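Local atomic coordinates of kojibiose phosphorylase (Gut metagenome, PDB entry 6W0P), a protein that belongs to glycoside hydrolase family 65, with a beta-rich N-terminal domain, a helical central catalytic domain and a small C-terminal domain. Residues I63-L68 against V202-T207; Q605-Y610 against I635-D640; P13-E18 against K114-L119; N435-M440 against K507-D512. All blocks are in the same frame, centred on the assembly; numbering follows the deposited sequence.

Contact 1: residues I63-L68 against V202-T207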
# COMPACT_ATOMS: atom_id res chain seq x y z
N ILE A 63 2.73 -26.21 -10.89
CA ILE A 63 2.51 -26.80 -9.55
C ILE A 63 2.77 -25.70 -8.53
O ILE A 63 3.91 -25.25 -8.42
CB ILE A 63 3.39 -28.03 -9.31
CG1 ILE A 63 2.91 -29.23 -10.14
CG2 ILE A 63 3.46 -28.36 -7.83
CD1 ILE A 63 1.47 -29.67 -9.88
N TYR A 64 1.71 -25.25 -7.86
CA TYR A 64 1.67 -23.95 -7.16
C TYR A 64 0.75 -24.08 -5.95
O TYR A 64 -0.08 -25.03 -5.90
CB TYR A 64 1.17 -22.87 -8.12
CG TYR A 64 -0.32 -22.82 -8.29
CD1 TYR A 64 -0.97 -23.64 -9.20
CD2 TYR A 64 -1.09 -21.95 -7.53
CE1 TYR A 64 -2.35 -23.60 -9.33
CE2 TYR A 64 -2.46 -21.90 -7.66
CZ TYR A 64 -3.10 -22.73 -8.56
OH TYR A 64 -4.46 -22.65 -8.68
N GLU A 65 0.93 -23.17 -5.00
CA GLU A 65 0.06 -23.01 -3.81
C GLU A 65 -0.24 -21.52 -3.61
O GLU A 65 0.51 -20.67 -4.15
CB GLU A 65 0.70 -23.58 -2.54
CG GLU A 65 0.08 -24.88 -2.09
CD GLU A 65 -1.44 -24.87 -2.03
OE1 GLU A 65 -2.04 -25.86 -2.48
OE2 GLU A 65 -2.01 -23.87 -1.56
N TYR A 66 -1.25 -21.25 -2.78
CA TYR A 66 -1.60 -19.90 -2.29
C TYR A 66 -0.84 -19.60 -1.00
O TYR A 66 -0.35 -20.52 -0.31
CB TYR A 66 -3.11 -19.83 -2.12
CG TYR A 66 -3.89 -19.75 -3.40
CD1 TYR A 66 -4.03 -18.55 -4.08
CD2 TYR A 66 -4.54 -20.86 -3.91
CE1 TYR A 66 -4.76 -18.45 -5.25
CE2 TYR A 66 -5.29 -20.78 -5.08
CZ TYR A 66 -5.40 -19.57 -5.75
OH TYR A 66 -6.13 -19.48 -6.90
N ALA A 67 -0.72 -18.31 -0.68
CA ALA A 67 -0.27 -17.85 0.65
C ALA A 67 -1.12 -18.56 1.71
O ALA A 67 -2.32 -18.74 1.48
CB ALA A 67 -0.38 -16.36 0.76
N LEU A 68 -0.52 -18.93 2.84
CA LEU A 68 -1.18 -19.72 3.92
C LEU A 68 -2.31 -18.91 4.58
O LEU A 68 -3.33 -19.53 4.98
CB LEU A 68 -0.12 -20.11 4.95
CG LEU A 68 0.91 -21.12 4.45
CD1 LEU A 68 2.01 -21.33 5.48
CD2 LEU A 68 0.22 -22.43 4.09
N VAL A 202 1.92 -37.42 -3.38
CA VAL A 202 1.65 -36.28 -2.46
C VAL A 202 0.60 -35.40 -3.12
O VAL A 202 0.36 -35.54 -4.33
CB VAL A 202 2.94 -35.50 -2.13
CG1 VAL A 202 3.81 -36.27 -1.16
CG2 VAL A 202 3.72 -35.13 -3.37
N LYS A 203 -0.00 -34.53 -2.32
CA LYS A 203 -1.03 -33.58 -2.77
C LYS A 203 -0.73 -32.22 -2.14
O LYS A 203 -0.24 -32.20 -1.00
CB LYS A 203 -2.42 -34.10 -2.39
CG LYS A 203 -3.58 -33.31 -2.98
CD LYS A 203 -4.92 -33.95 -2.68
CE LYS A 203 -6.09 -33.12 -3.16
NZ LYS A 203 -7.33 -33.93 -3.28
N THR A 204 -1.01 -31.15 -2.89
CA THR A 204 -0.83 -29.74 -2.44
C THR A 204 -1.90 -29.43 -1.40
O THR A 204 -2.96 -30.07 -1.45
CB THR A 204 -0.92 -28.77 -3.62
OG1 THR A 204 -2.19 -28.95 -4.24
CG2 THR A 204 0.19 -29.00 -4.63
N LEU A 205 -1.62 -28.44 -0.54
CA LEU A 205 -2.46 -28.04 0.61
C LEU A 205 -3.89 -27.74 0.13
O LEU A 205 -4.82 -28.23 0.77
CB LEU A 205 -1.87 -26.78 1.27
CG LEU A 205 -0.42 -26.86 1.74
CD1 LEU A 205 -0.06 -25.65 2.60
CD2 LEU A 205 -0.15 -28.14 2.52
N THR A 206 -4.02 -26.96 -0.95
CA THR A 206 -5.27 -26.26 -1.35
C THR A 206 -5.60 -26.47 -2.83
O THR A 206 -6.80 -26.62 -3.14
CB THR A 206 -5.16 -24.78 -0.98
OG1 THR A 206 -5.72 -24.74 0.34
CG2 THR A 206 -5.87 -23.81 -1.90
N THR A 207 -4.60 -26.46 -3.72
CA THR A 207 -4.80 -26.23 -5.18
C THR A 207 -5.27 -27.51 -5.87
O THR A 207 -5.47 -27.47 -7.09
CB THR A 207 -3.52 -25.66 -5.79
OG1 THR A 207 -2.46 -26.61 -5.62
CG2 THR A 207 -3.16 -24.34 -5.15
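E65 reaches from short strand 64-66 into the turn that follows strand 197-204. Its CB and CG make no close contact with segment 202-207. The chain then bends at chi2 (-48°), which brings CD over the turn, 3.8 Å from L205 CB. OE1 is the atom held. T206 N donates to it at 2.7 Å from above the carboxylate plane. T207 N donates to OE1 at 2.9 Å on the syn side, closer to that plane. OE2 lies against the T206 side chain, 3.3 Å from T206 CB. It also accepts from Y66 N at 3.0 Å, so the carboxylate ties its own strand to the turn.

T207 fills the space beside the glutamate. Its methyl CG2 sits over one face of the Y64 ring, 3.9 Å from the centroid and displaced toward the rim. The same methyl meets the Y66 ring obliquely. T207 OG1 lies 2.9 Å from Y64 O and accepts a bond from T204 OG1, and Q209 is a further partner of this hydroxyl. At the outer end L68 CD2 touches L205 CD1 at 3.6 Å. The hydroxyls of Y64 and Y66 point on to N402 and K404, so this corner of the N-terminal domain meets a loop of the catalytic domain's sequence range.

E65 is buried, and its carboxylate takes three backbone N-H groups and no basic side chain from the two segments. Those dipoles would probably stabilise a negative charge here and fix the shape of the turn.

Contact 2: residues Q605-Y610 against I635-D640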
# COMPACT_ATOMS: atom_id res chain seq x y z
N GLN A 605 12.08 10.07 -36.55
CA GLN A 605 11.13 9.85 -35.40
C GLN A 605 11.84 9.11 -34.26
O GLN A 605 11.73 9.58 -33.10
CB GLN A 605 9.89 9.10 -35.88
CG GLN A 605 8.96 10.02 -36.66
CD GLN A 605 7.80 9.24 -37.22
OE1 GLN A 605 7.99 8.17 -37.80
NE2 GLN A 605 6.60 9.74 -36.99
N LEU A 606 12.52 8.02 -34.58
CA LEU A 606 13.32 7.24 -33.60
C LEU A 606 14.41 8.12 -32.99
O LEU A 606 14.59 8.04 -31.75
CB LEU A 606 13.91 6.02 -34.31
CG LEU A 606 12.90 4.98 -34.78
CD1 LEU A 606 13.50 4.13 -35.88
CD2 LEU A 606 12.47 4.10 -33.60
N LEU A 607 15.11 8.92 -33.78
CA LEU A 607 16.24 9.72 -33.24
C LEU A 607 15.68 10.82 -32.33
O LEU A 607 16.22 11.02 -31.24
CB LEU A 607 17.13 10.25 -34.38
CG LEU A 607 18.30 11.18 -34.00
CD1 LEU A 607 19.45 10.43 -33.36
CD2 LEU A 607 18.83 11.92 -35.23
N ALA A 608 14.58 11.47 -32.71
CA ALA A 608 13.99 12.54 -31.87
C ALA A 608 13.60 11.94 -30.52
O ALA A 608 14.00 12.48 -29.49
CB ALA A 608 12.81 13.18 -32.56
N ASN A 609 12.88 10.82 -30.52
CA ASN A 609 12.38 10.19 -29.27
C ASN A 609 13.54 9.58 -28.49
O ASN A 609 13.53 9.67 -27.27
CB ASN A 609 11.23 9.23 -29.54
CG ASN A 609 10.00 9.98 -30.00
OD1 ASN A 609 9.19 10.35 -29.15
ND2 ASN A 609 9.85 10.25 -31.30
N TYR A 610 14.50 8.98 -29.18
CA TYR A 610 15.69 8.39 -28.54
C TYR A 610 16.43 9.51 -27.80
O TYR A 610 16.85 9.29 -26.63
CB TYR A 610 16.58 7.68 -29.56
CG TYR A 610 17.81 7.05 -28.96
CD1 TYR A 610 17.82 5.75 -28.50
CD2 TYR A 610 18.99 7.78 -28.87
CE1 TYR A 610 18.96 5.18 -27.95
CE2 TYR A 610 20.13 7.23 -28.33
CZ TYR A 610 20.11 5.93 -27.84
OH TYR A 610 21.27 5.43 -27.34
N ILE A 635 19.37 3.61 -35.76
CA ILE A 635 19.57 5.05 -36.14
C ILE A 635 21.07 5.39 -36.31
O ILE A 635 21.37 6.59 -36.40
CB ILE A 635 18.85 5.98 -35.14
CG1 ILE A 635 19.34 5.82 -33.71
CG2 ILE A 635 17.34 5.81 -35.23
CD1 ILE A 635 18.50 6.55 -32.70
N GLY A 636 21.96 4.40 -36.43
CA GLY A 636 23.38 4.62 -36.77
C GLY A 636 24.23 5.10 -35.60
O GLY A 636 25.36 5.53 -35.87
N LEU A 637 23.76 4.98 -34.35
CA LEU A 637 24.54 5.37 -33.14
C LEU A 637 25.31 4.14 -32.61
O LEU A 637 24.91 3.53 -31.57
CB LEU A 637 23.60 5.93 -32.07
CG LEU A 637 22.87 7.22 -32.41
CD1 LEU A 637 22.03 7.66 -31.23
CD2 LEU A 637 23.85 8.31 -32.81
N GLU A 638 26.41 3.83 -33.29
CA GLU A 638 27.18 2.57 -33.11
C GLU A 638 27.80 2.53 -31.72
O GLU A 638 27.87 1.42 -31.13
CB GLU A 638 28.26 2.46 -34.18
CG GLU A 638 27.72 2.33 -35.59
CD GLU A 638 28.85 2.14 -36.60
OE1 GLU A 638 29.20 3.14 -37.29
OE2 GLU A 638 29.41 1.01 -36.66
N LYS A 639 28.23 3.68 -31.20
CA LYS A 639 28.92 3.76 -29.89
C LYS A 639 27.92 3.39 -28.79
O LYS A 639 28.21 2.48 -28.03
CB LYS A 639 29.53 5.14 -29.64
CG LYS A 639 30.37 5.23 -28.38
CD LYS A 639 31.25 6.47 -28.31
CE LYS A 639 31.12 7.21 -26.98
NZ LYS A 639 29.84 7.97 -26.91
N ASP A 640 26.80 4.11 -28.73
CA ASP A 640 25.65 3.79 -27.85
C ASP A 640 25.21 2.33 -28.04
O ASP A 640 24.95 1.65 -27.03
CB ASP A 640 24.47 4.70 -28.18
CG ASP A 640 24.64 6.13 -27.71
OD1 ASP A 640 25.74 6.47 -27.29
OD2 ASP A 640 23.64 6.88 -27.80
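I635 and L637 flank G636, the C-prime residue of a Schellman motif that ends helix 624-634, and both pack on helix 603-613. The motif is closed by L637 N bonding back to A632 O. G636 has positive phi, which turns the chain so that I635 and L637 both face the neighbouring helix.

I635 is the central apolar group. Its CG2 meets L606 CB at 3.6 Å. Its other branch carries CD1 to the Y610 ring, 3.8 Å from Y610 CG, and CD1 also meets L607 CD1 at 4.0 Å. L637 CD1 comes to Y610 CE2 at 3.5 Å, and the two side chains run past each other in opposite directions.

Y610 has CG anti to its backbone N (chi1 180°), which sends the ring across to the start of helix 638-645. There Y610 OH donates to D640 OD2 at 2.8 Å. The carboxylate oxygen lies at the ring edge, near its plane, and is met on its anti side, 31° out of the carboxylate plane. L637 is the N-cap residue of helix 638-645, so D640 belongs to that helix's first turn.

Helix, tight turn and helix packed against a neighbour in this way fit the (alpha/alpha)6 barrel of family 65 catalytic domains.

Contact 3: residues P13-E18 against K114-L119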
# COMPACT_ATOMS: atom_id res chain seq x y z
N PRO A 13 33.68 -22.48 -24.70
CA PRO A 13 32.58 -22.17 -25.59
C PRO A 13 31.37 -23.09 -25.41
O PRO A 13 30.30 -22.61 -25.72
CB PRO A 13 33.17 -22.29 -27.02
CG PRO A 13 34.44 -23.11 -26.86
CD PRO A 13 34.84 -23.07 -25.39
N TYR A 14 31.53 -24.33 -24.91
CA TYR A 14 30.43 -25.34 -24.86
C TYR A 14 30.13 -25.84 -23.44
O TYR A 14 29.29 -26.73 -23.30
CB TYR A 14 30.72 -26.53 -25.79
CG TYR A 14 30.86 -26.19 -27.25
CD1 TYR A 14 29.74 -25.94 -28.05
CD2 TYR A 14 32.11 -26.13 -27.85
CE1 TYR A 14 29.87 -25.63 -29.40
CE2 TYR A 14 32.25 -25.85 -29.20
CZ TYR A 14 31.13 -25.59 -29.97
OH TYR A 14 31.29 -25.28 -31.29
N ARG A 15 30.78 -25.29 -22.41
CA ARG A 15 30.58 -25.72 -21.01
C ARG A 15 30.76 -24.54 -20.05
O ARG A 15 31.52 -23.61 -20.36
CB ARG A 15 31.56 -26.84 -20.65
CG ARG A 15 31.71 -27.91 -21.71
CD ARG A 15 32.39 -29.14 -21.14
NE ARG A 15 33.76 -28.85 -20.76
CZ ARG A 15 34.56 -29.66 -20.06
NH1 ARG A 15 34.13 -30.85 -19.66
NH2 ARG A 15 35.79 -29.27 -19.79
N ILE A 16 30.07 -24.59 -18.92
CA ILE A 16 30.35 -23.74 -17.74
C ILE A 16 31.13 -24.64 -16.79
O ILE A 16 30.66 -25.81 -16.54
CB ILE A 16 29.05 -23.19 -17.11
CG1 ILE A 16 28.07 -22.63 -18.15
CG2 ILE A 16 29.37 -22.16 -16.06
CD1 ILE A 16 28.66 -21.54 -19.05
N VAL A 17 32.28 -24.19 -16.34
CA VAL A 17 33.16 -24.97 -15.43
C VAL A 17 33.46 -24.13 -14.19
O VAL A 17 33.89 -22.96 -14.36
CB VAL A 17 34.44 -25.43 -16.15
CG1 VAL A 17 35.36 -26.21 -15.21
CG2 VAL A 17 34.09 -26.28 -17.35
N GLU A 18 33.25 -24.71 -13.01
CA GLU A 18 33.76 -24.15 -11.73
C GLU A 18 34.99 -24.98 -11.32
O GLU A 18 34.83 -26.18 -11.14
CB GLU A 18 32.70 -24.15 -10.63
CG GLU A 18 33.13 -23.40 -9.37
CD GLU A 18 32.21 -23.54 -8.16
OE1 GLU A 18 31.25 -24.37 -8.20
OE2 GLU A 18 32.44 -22.78 -7.19
N LYS A 114 35.53 -30.04 -9.07
CA LYS A 114 35.25 -29.46 -10.40
C LYS A 114 33.76 -29.65 -10.66
O LYS A 114 33.29 -30.77 -10.43
CB LYS A 114 36.18 -30.11 -11.44
CG LYS A 114 35.99 -29.64 -12.87
CD LYS A 114 37.13 -30.10 -13.77
CE LYS A 114 37.11 -29.48 -15.15
NZ LYS A 114 38.49 -29.32 -15.70
N ARG A 115 33.07 -28.57 -11.03
CA ARG A 115 31.63 -28.54 -11.41
C ARG A 115 31.54 -28.23 -12.91
O ARG A 115 32.18 -27.25 -13.35
CB ARG A 115 30.93 -27.44 -10.60
CG ARG A 115 29.44 -27.68 -10.42
CD ARG A 115 28.66 -26.43 -10.07
NE ARG A 115 29.06 -25.83 -8.81
CZ ARG A 115 28.35 -25.79 -7.69
NH1 ARG A 115 27.15 -26.33 -7.61
NH2 ARG A 115 28.84 -25.19 -6.63
N ILE A 116 30.78 -29.02 -13.67
CA ILE A 116 30.66 -28.87 -15.16
C ILE A 116 29.19 -28.89 -15.58
O ILE A 116 28.48 -29.84 -15.22
CB ILE A 116 31.44 -29.97 -15.89
CG1 ILE A 116 32.90 -30.00 -15.44
CG2 ILE A 116 31.31 -29.78 -17.40
CD1 ILE A 116 33.67 -31.20 -15.94
N LEU A 117 28.76 -27.90 -16.35
CA LEU A 117 27.49 -27.97 -17.11
C LEU A 117 27.90 -28.07 -18.58
O LEU A 117 28.62 -27.17 -19.06
CB LEU A 117 26.63 -26.75 -16.78
CG LEU A 117 25.38 -26.57 -17.65
CD1 LEU A 117 24.39 -27.69 -17.42
CD2 LEU A 117 24.71 -25.24 -17.39
N ASP A 118 27.53 -29.14 -19.26
CA ASP A 118 27.85 -29.29 -20.70
C ASP A 118 26.68 -28.73 -21.51
O ASP A 118 25.61 -29.33 -21.52
CB ASP A 118 28.17 -30.74 -21.05
CG ASP A 118 28.90 -30.85 -22.37
OD1 ASP A 118 28.52 -30.11 -23.29
OD2 ASP A 118 29.87 -31.67 -22.44
N LEU A 119 26.88 -27.62 -22.21
CA LEU A 119 25.79 -26.93 -22.93
C LEU A 119 25.33 -27.75 -24.15
O LEU A 119 24.28 -27.39 -24.70
CB LEU A 119 26.25 -25.54 -23.33
CG LEU A 119 26.71 -24.61 -22.21
CD1 LEU A 119 27.21 -23.32 -22.81
CD2 LEU A 119 25.59 -24.33 -21.19
O HOH W 1 31.53 -32.32 -20.34
O HOH W 2 30.30 -22.36 -5.95
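E18 OE1 is gripped by two nitrogens of R115 in a salt bridge. R115 NE donates at 2.7 Å, nearly along the C-O axis of the acceptor. R115 NH2 donates at 3.0 Å to the syn lone pair of the same oxygen. The carboxylate and guanidinium are nearly coplanar, with planes 15° apart, and the two side chains point the same way. A water joins E18 OE2 to R115 NH2, the second link being weak. H22 binds OE2 as well, and F33 makes a cation-pi contact with R115.

The pair sits on two antiparallel strands, 15-19 and 109-118, of the large sheet of the N-terminal domain. E18 with R115 and I16 with L117 are hydrogen-bonded pairs. R15 with D118 and V17 with I116 are non-hydrogen-bonded pairs. L117 N to I16 O measures 2.8 Å. One residue beyond the strand, L119 N still donates to Y14 O at 2.8 Å.

I16 and L117 share the salt bridge's face and pack CB to CB. On the other face R15 NH1 meets I116 CD1 obliquely at 3.8 Å. A water bridges R15 NH1 and D118 OD2, while E12 and R120 are their direct ionic partners. V17 CG1 rests on K114 CE, 3.7 Å away.

Contact 4: residues N435-M440 against K507-D512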
# COMPACT_ATOMS: atom_id res chain seq x y z
N ASN A 435 1.27 -16.71 -39.93
CA ASN A 435 -0.10 -16.53 -40.48
C ASN A 435 -0.91 -17.83 -40.30
O ASN A 435 -1.37 -18.38 -41.32
CB ASN A 435 -0.03 -16.07 -41.94
CG ASN A 435 -1.36 -15.54 -42.42
OD1 ASN A 435 -2.32 -15.53 -41.66
ND2 ASN A 435 -1.41 -15.10 -43.66
N ASP A 436 -1.08 -18.27 -39.05
CA ASP A 436 -1.70 -19.55 -38.65
C ASP A 436 -3.22 -19.36 -38.58
O ASP A 436 -3.74 -19.01 -37.50
CB ASP A 436 -1.10 -20.02 -37.34
CG ASP A 436 -1.63 -21.33 -36.79
OD1 ASP A 436 -2.70 -21.79 -37.29
OD2 ASP A 436 -0.99 -21.87 -35.86
N HIS A 437 -3.92 -19.61 -39.69
CA HIS A 437 -5.38 -19.37 -39.84
C HIS A 437 -6.17 -20.12 -38.76
O HIS A 437 -7.08 -19.50 -38.18
CB HIS A 437 -5.85 -19.75 -41.24
CG HIS A 437 -7.12 -19.08 -41.64
ND1 HIS A 437 -8.35 -19.63 -41.38
CD2 HIS A 437 -7.34 -17.92 -42.28
CE1 HIS A 437 -9.29 -18.83 -41.85
NE2 HIS A 437 -8.69 -17.78 -42.40
N LYS A 438 -5.84 -21.39 -38.52
CA LYS A 438 -6.54 -22.29 -37.56
C LYS A 438 -6.39 -21.78 -36.12
O LYS A 438 -7.38 -21.82 -35.39
CB LYS A 438 -6.02 -23.72 -37.69
CG LYS A 438 -6.35 -24.38 -39.02
CD LYS A 438 -6.74 -25.84 -38.91
CE LYS A 438 -7.20 -26.43 -40.24
NZ LYS A 438 -8.58 -26.96 -40.17
N PHE A 439 -5.19 -21.36 -35.72
CA PHE A 439 -4.97 -20.73 -34.40
C PHE A 439 -5.92 -19.53 -34.26
O PHE A 439 -6.58 -19.43 -33.21
CB PHE A 439 -3.52 -20.28 -34.19
CG PHE A 439 -3.42 -19.38 -33.00
CD1 PHE A 439 -3.54 -19.90 -31.72
CD2 PHE A 439 -3.37 -18.00 -33.15
CE1 PHE A 439 -3.53 -19.07 -30.61
CE2 PHE A 439 -3.35 -17.17 -32.04
CZ PHE A 439 -3.44 -17.70 -30.77
N MET A 440 -5.98 -18.64 -35.25
CA MET A 440 -6.78 -17.39 -35.14
C MET A 440 -8.27 -17.78 -35.03
O MET A 440 -8.91 -17.34 -34.05
CB MET A 440 -6.53 -16.45 -36.33
CG MET A 440 -7.31 -15.14 -36.28
SD MET A 440 -6.93 -14.08 -34.84
CE MET A 440 -5.33 -13.43 -35.31
N LYS A 507 -13.28 -12.14 -44.40
CA LYS A 507 -14.44 -13.05 -44.59
C LYS A 507 -13.95 -14.50 -44.71
O LYS A 507 -14.82 -15.37 -44.75
CB LYS A 507 -15.30 -12.58 -45.77
CG LYS A 507 -16.23 -11.41 -45.45
CD LYS A 507 -15.66 -10.03 -45.76
CE LYS A 507 -16.23 -8.92 -44.89
NZ LYS A 507 -15.49 -7.64 -45.01
N THR A 508 -12.63 -14.76 -44.67
CA THR A 508 -12.09 -16.14 -44.56
C THR A 508 -12.20 -16.63 -43.11
O THR A 508 -12.03 -17.83 -42.89
CB THR A 508 -10.66 -16.28 -45.11
OG1 THR A 508 -9.75 -15.60 -44.25
CG2 THR A 508 -10.52 -15.76 -46.53
N TYR A 509 -12.49 -15.74 -42.15
CA TYR A 509 -12.78 -16.09 -40.73
C TYR A 509 -14.29 -15.97 -40.50
O TYR A 509 -14.89 -15.01 -40.99
CB TYR A 509 -12.01 -15.21 -39.74
CG TYR A 509 -10.51 -15.36 -39.78
CD1 TYR A 509 -9.88 -16.49 -39.28
CD2 TYR A 509 -9.70 -14.37 -40.31
CE1 TYR A 509 -8.50 -16.62 -39.31
CE2 TYR A 509 -8.32 -14.49 -40.35
CZ TYR A 509 -7.71 -15.62 -39.86
OH TYR A 509 -6.36 -15.75 -39.94
N LYS A 510 -14.86 -16.91 -39.75
CA LYS A 510 -16.28 -16.88 -39.32
C LYS A 510 -16.32 -16.30 -37.90
O LYS A 510 -15.84 -16.98 -36.97
CB LYS A 510 -16.92 -18.27 -39.44
CG LYS A 510 -16.80 -18.91 -40.82
CD LYS A 510 -17.40 -18.10 -41.98
CE LYS A 510 -17.13 -18.70 -43.35
NZ LYS A 510 -15.68 -18.64 -43.70
N THR A 511 -16.83 -15.08 -37.79
CA THR A 511 -16.83 -14.23 -36.58
C THR A 511 -18.27 -14.03 -36.11
O THR A 511 -18.64 -12.87 -35.86
CB THR A 511 -16.15 -12.89 -36.91
OG1 THR A 511 -16.99 -12.18 -37.83
CG2 THR A 511 -14.76 -13.05 -37.50
N ASP A 512 -19.06 -15.12 -36.00
CA ASP A 512 -20.50 -15.08 -35.65
C ASP A 512 -20.71 -15.71 -34.27
O ASP A 512 -21.11 -15.00 -33.35
CB ASP A 512 -21.35 -15.80 -36.71
CG ASP A 512 -21.91 -14.90 -37.80
OD1 ASP A 512 -22.05 -15.39 -38.94
OD2 ASP A 512 -22.20 -13.72 -37.50
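This is an aromatic stack that joins the first turn of helix 437-458 to the loop between helices 487-504 and 513-518, in the catalytic domain. The H437 and Y509 rings form an offset stack with centroids 3.9 Å apart and planes only 6° from parallel. Y509 CE1 lies over the centre of the imidazole. H437 NE2 lies over the tyrosine ring nearer its rim, 3.3 Å from Y509 CE1.

The opposite face of Y509 is covered by M440. M440 CG sits 4.0 Å from the ring centroid in a CH-pi contact, and the two side chains cross at about a right angle. Y509 is thus sandwiched between two residues of a single helical turn. H437 has CG anti to the backbone N (chi1 -158°), M440 has the same anti placement, and these side chains reach it from either side. I503 and M431 add apolar packing around this site.

The imidazole also has a polar tie. H437 NE2 donates to T508 OG1 at 3.0 Å, in the ring plane, with an angle of 161° at the hydrogen. T508 OG1 has a second partner in D506. The helix start itself is capped: D436 OD1 accepts from F439 N at 3.0 Å, while D436 OD2 binds K369.

A face held by stacking and an edge held by a nearly straight bond together fix the rotation of H437. The bond implies that NE2 probably carries a hydrogen; it does not settle the state of ND1.

Overall arrangement
None of the four contacts is fully core: each mixes buried with more open residues. Contacts 1 and 3 both reach the ten-stranded sheet of the N-terminal region, their centres about 35 Å apart. Contact 3 joins two of its strands edge to edge, through regular backbone bonds. Contact 1 works at the end of a strand, where a buried carboxylate binds backbone N-H groups of a turn. Contacts 2 and 4 lie in the helical catalytic range, centres about 38 Å apart, and rely on side chains: apolar packing with one tyrosine-aspartate bond in contact 2, a ring stack with one histidine-threonine bond in contact 4. Contacts 1 and 2 lie on opposite sides of the chain's centre, as do 3 and 4.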